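Local structure of MP-4 (5DSS) at residues Arg41-Val49 / Val110-Pro119. The protein is a Kunitz-type protease inhibitor-like seed protein of Mucuna pruriens that contributes to snake venom neutralization indirectly, through stimulation of cross-reactive antibodies. Sequence-based numbering, arbitrary orientation.
Sequences RNLNCPVTV and VGIGGSNGHP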
loop_
_atom_site.group_PDB
_atom_site.type_symbol
_atom_site.label_atom_id
_atom_site.label_comp_id
_atom_site.label_asym_id
_atom_site.label_seq_id
_atom_site.Cartn_x
_atom_site.Cartn_y
_atom_site.Cartn_z
ATOM N N ARG A 41 -12.056 9.537 -10.189
ATOM C CA ARG A 41 -12.411 9.352 -11.606
ATOM C C ARG A 41 -13.846 8.850 -11.786
ATOM O O ARG A 41 -14.723 9.147 -10.975
ATOM C CB ARG A 41 -11.403 8.455 -12.336
ATOM C CG ARG A 41 -11.103 8.911 -13.757
ATOM C CD ARG A 41 -9.706 8.487 -14.175
ATOM N NE ARG A 41 -8.909 9.623 -14.641
ATOM C CZ ARG A 41 -9.034 10.873 -14.200
ATOM N NH1 ARG A 41 -9.925 11.174 -13.258
ATOM N NH2 ARG A 41 -8.257 11.827 -14.700
ATOM N N ASN A 42 -14.098 8.103 -12.853
ATOM C CA ASN A 42 -15.429 7.551 -13.036
ATOM C C ASN A 42 -15.583 6.017 -13.085
ATOM O O ASN A 42 -14.876 5.285 -12.376
ATOM C CB ASN A 42 -16.274 8.305 -14.048
ATOM C CG ASN A 42 -17.098 9.408 -13.406
ATOM O OD1 ASN A 42 -18.022 9.144 -12.635
ATOM N ND2 ASN A 42 -16.770 10.655 -13.727
ATOM N N LEU A 43 -16.564 5.538 -13.770
ATOM C CA LEU A 43 -16.998 4.217 -13.477
ATOM C C LEU A 43 -16.410 2.797 -13.589
ATOM O O LEU A 43 -16.275 2.164 -12.563
ATOM C CB LEU A 43 -18.509 4.209 -13.889
ATOM C CG LEU A 43 -19.392 3.048 -14.332
ATOM C CD1 LEU A 43 -20.102 2.550 -13.088
ATOM C CD2 LEU A 43 -20.418 3.683 -15.260
ATOM N N ASN A 44 -15.841 2.313 -14.672
ATOM C CA ASN A 44 -15.486 0.885 -14.552
ATOM C C ASN A 44 -14.541 0.671 -13.357
ATOM O O ASN A 44 -13.993 1.640 -12.824
ATOM C CB ASN A 44 -15.032 0.194 -15.833
ATOM C CG ASN A 44 -16.119 -0.644 -16.498
ATOM O OD1 ASN A 44 -16.020 -1.868 -16.596
ATOM N ND2 ASN A 44 -17.200 0.024 -16.912
ATOM N N CYS A 45 -14.558 -0.522 -12.785
ATOM C CA CYS A 45 -14.333 -0.697 -11.365
ATOM C C CYS A 45 -13.095 -0.120 -10.699
ATOM O O CYS A 45 -11.961 -0.448 -11.029
ATOM C CB CYS A 45 -14.635 -2.130 -10.943
ATOM S SG CYS A 45 -16.410 -2.248 -10.692
ATOM N N PRO A 46 -13.405 0.714 -9.688
ATOM C CA PRO A 46 -12.434 1.450 -8.912
ATOM C C PRO A 46 -11.289 0.591 -8.440
ATOM O O PRO A 46 -11.420 -0.332 -7.624
ATOM C CB PRO A 46 -13.266 1.996 -7.767
ATOM C CG PRO A 46 -14.539 2.366 -8.474
ATOM C CD PRO A 46 -14.741 1.324 -9.550
ATOM N N VAL A 47 -10.160 0.942 -9.022
ATOM C CA VAL A 47 -8.893 0.302 -8.800
ATOM C C VAL A 47 -8.090 1.187 -7.874
ATOM O O VAL A 47 -7.253 0.725 -7.109
ATOM C CB VAL A 47 -8.187 0.174 -10.140
ATOM C CG1 VAL A 47 -6.806 -0.353 -9.955
ATOM C CG2 VAL A 47 -9.011 -0.730 -11.070
ATOM N N THR A 48 -8.406 2.467 -7.924
ATOM C CA THR A 48 -7.655 3.496 -7.229
ATOM C C THR A 48 -7.778 3.411 -5.711
ATOM O O THR A 48 -8.863 3.643 -5.152
ATOM C CB THR A 48 -8.084 4.887 -7.752
ATOM O OG1 THR A 48 -8.120 4.852 -9.190
ATOM C CG2 THR A 48 -7.136 5.990 -7.275
ATOM N N VAL A 49 -6.660 3.042 -5.067
ATOM C CA VAL A 49 -6.537 3.025 -3.607
ATOM C C VAL A 49 -6.240 4.479 -3.242
ATOM O O VAL A 49 -5.271 5.057 -3.721
ATOM C CB VAL A 49 -5.391 2.105 -3.125
ATOM C CG1 VAL A 49 -5.153 2.226 -1.628
ATOM C CG2 VAL A 49 -5.703 0.668 -3.478
ATOM N N VAL A 110 -1.539 2.702 -7.887
ATOM C CA VAL A 110 -2.003 1.669 -6.953
ATOM C C VAL A 110 -3.306 1.041 -7.470
ATOM O O VAL A 110 -4.341 1.712 -7.589
ATOM C CB VAL A 110 -2.259 2.278 -5.551
ATOM C CG1 VAL A 110 -3.521 3.155 -5.557
ATOM C CG2 VAL A 110 -2.335 1.193 -4.493
ATOM N N GLY A 111 -3.275 -0.240 -7.785
ATOM C CA GLY A 111 -4.448 -0.828 -8.377
ATOM C C GLY A 111 -5.001 -2.080 -7.756
ATOM O O GLY A 111 -4.269 -3.037 -7.590
ATOM N N ILE A 112 -6.299 -2.064 -7.437
ATOM C CA ILE A 112 -7.034 -3.252 -7.015
ATOM C C ILE A 112 -7.791 -3.705 -8.267
ATOM O O ILE A 112 -8.044 -2.890 -9.154
ATOM C CB ILE A 112 -7.992 -2.976 -5.801
ATOM C CG1 ILE A 112 -9.413 -2.549 -6.236
ATOM C CG2 ILE A 112 -7.405 -1.951 -4.843
ATOM C CD1 ILE A 112 -10.465 -3.651 -6.194
ATOM N N GLY A 113 -8.147 -4.988 -8.349
ATOM C CA GLY A 113 -8.826 -5.531 -9.527
ATOM C C GLY A 113 -7.832 -6.165 -10.483
ATOM O O GLY A 113 -6.660 -5.743 -10.553
ATOM N N GLY A 114 -8.351 -7.157 -11.219
ATOM C CA GLY A 114 -7.601 -7.984 -12.169
ATOM C C GLY A 114 -7.451 -7.647 -13.629
ATOM O O GLY A 114 -6.702 -8.285 -14.360
ATOM N N SER A 115 -8.258 -6.746 -14.192
ATOM C CA SER A 115 -8.222 -6.310 -15.634
ATOM C C SER A 115 -8.295 -4.819 -15.194
ATOM O O SER A 115 -8.209 -4.464 -14.010
ATOM C CB SER A 115 -9.534 -6.646 -16.343
ATOM O OG SER A 115 -10.090 -7.893 -15.951
ATOM N N ASN A 116 -8.362 -3.958 -16.176
ATOM C CA ASN A 116 -8.812 -2.613 -16.156
ATOM C C ASN A 116 -10.026 -2.248 -16.963
ATOM O O ASN A 116 -10.410 -2.912 -17.925
ATOM C CB ASN A 116 -7.601 -1.733 -16.475
ATOM C CG ASN A 116 -7.531 -0.510 -15.571
ATOM O OD1 ASN A 116 -8.189 -0.462 -14.528
ATOM N ND2 ASN A 116 -6.737 0.481 -15.959
ATOM N N GLY A 117 -10.622 -1.168 -16.527
ATOM C CA GLY A 117 -11.671 -0.510 -17.239
ATOM C C GLY A 117 -10.969 0.811 -17.143
ATOM O O GLY A 117 -10.228 1.069 -16.191
ATOM N N HIS A 118 -11.210 1.699 -18.112
ATOM C CA HIS A 118 -10.648 3.083 -18.177
ATOM C C HIS A 118 -9.118 3.363 -18.291
ATOM O O HIS A 118 -8.457 2.828 -19.178
ATOM C CB HIS A 118 -11.283 3.989 -17.106
ATOM C CG HIS A 118 -11.211 5.452 -17.432
ATOM N ND1 HIS A 118 -11.280 6.435 -16.468
ATOM C CD2 HIS A 118 -11.065 6.096 -18.615
ATOM C CE1 HIS A 118 -11.188 7.622 -17.045
ATOM N NE2 HIS A 118 -11.055 7.443 -18.346
ATOM N N PRO A 119 -8.586 4.230 -17.419
ATOM C CA PRO A 119 -7.220 4.785 -17.525
ATOM C C PRO A 119 -6.042 3.813 -17.371
ATOM O O PRO A 119 -6.181 2.796 -16.691
ATOM C CB PRO A 119 -7.185 5.810 -16.390
ATOM C CG PRO A 119 -8.097 5.238 -15.357
ATOM C CD PRO A 119 -9.154 4.432 -16.074
HETATM O O HOH W 1 -11.818 5.150 -13.871
HETATM O O HOH W 2 -11.140 1.707 -13.167
#
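R41 CG lies at the edge of the H118 imidazole, in the plane of the ring, while R41 CD comes in obliquely, 3.3 Å from H118 CE1. P119 CB sits over one face, offset toward the rim. The guanidinium is turned 41° against the imidazole, and the two side chains cross at about a right angle. Also at the ring edge, a water hydrogen-bonded to H118 ND1 (2.9 Å) donates a weak bond to N42 O and so bridges the segments. A second water, 2.9 Å from N44 O, also reaches G117 O, while N44 CB rests against G117 CA. Both segments belong to a Kunitz (STI-type) beta-trefoil: 41-49 runs into strand 49-51; the other, 110-119, takes in the last part of strand 109-111, where G111 is hydrogen-bonded to S97, and the loop beyond. C45, in the first of them, forms a disulfide with C90. A direct backbone hydrogen bond runs from I112 N to V47 O at 3.0 Å, nearly straight at 159° and directed in the carbonyl plane onto a lone pair. V47 CG2 lies 3.6 Å from N116 OD1, and F99 packs against both residues. The apolar end is formed by V49, whose CG2 meets I112 CG2 at 3.4 Å and whose CB lies against both methyls of V110; F84 and W96 also touch V49, and L166 adjoins V110.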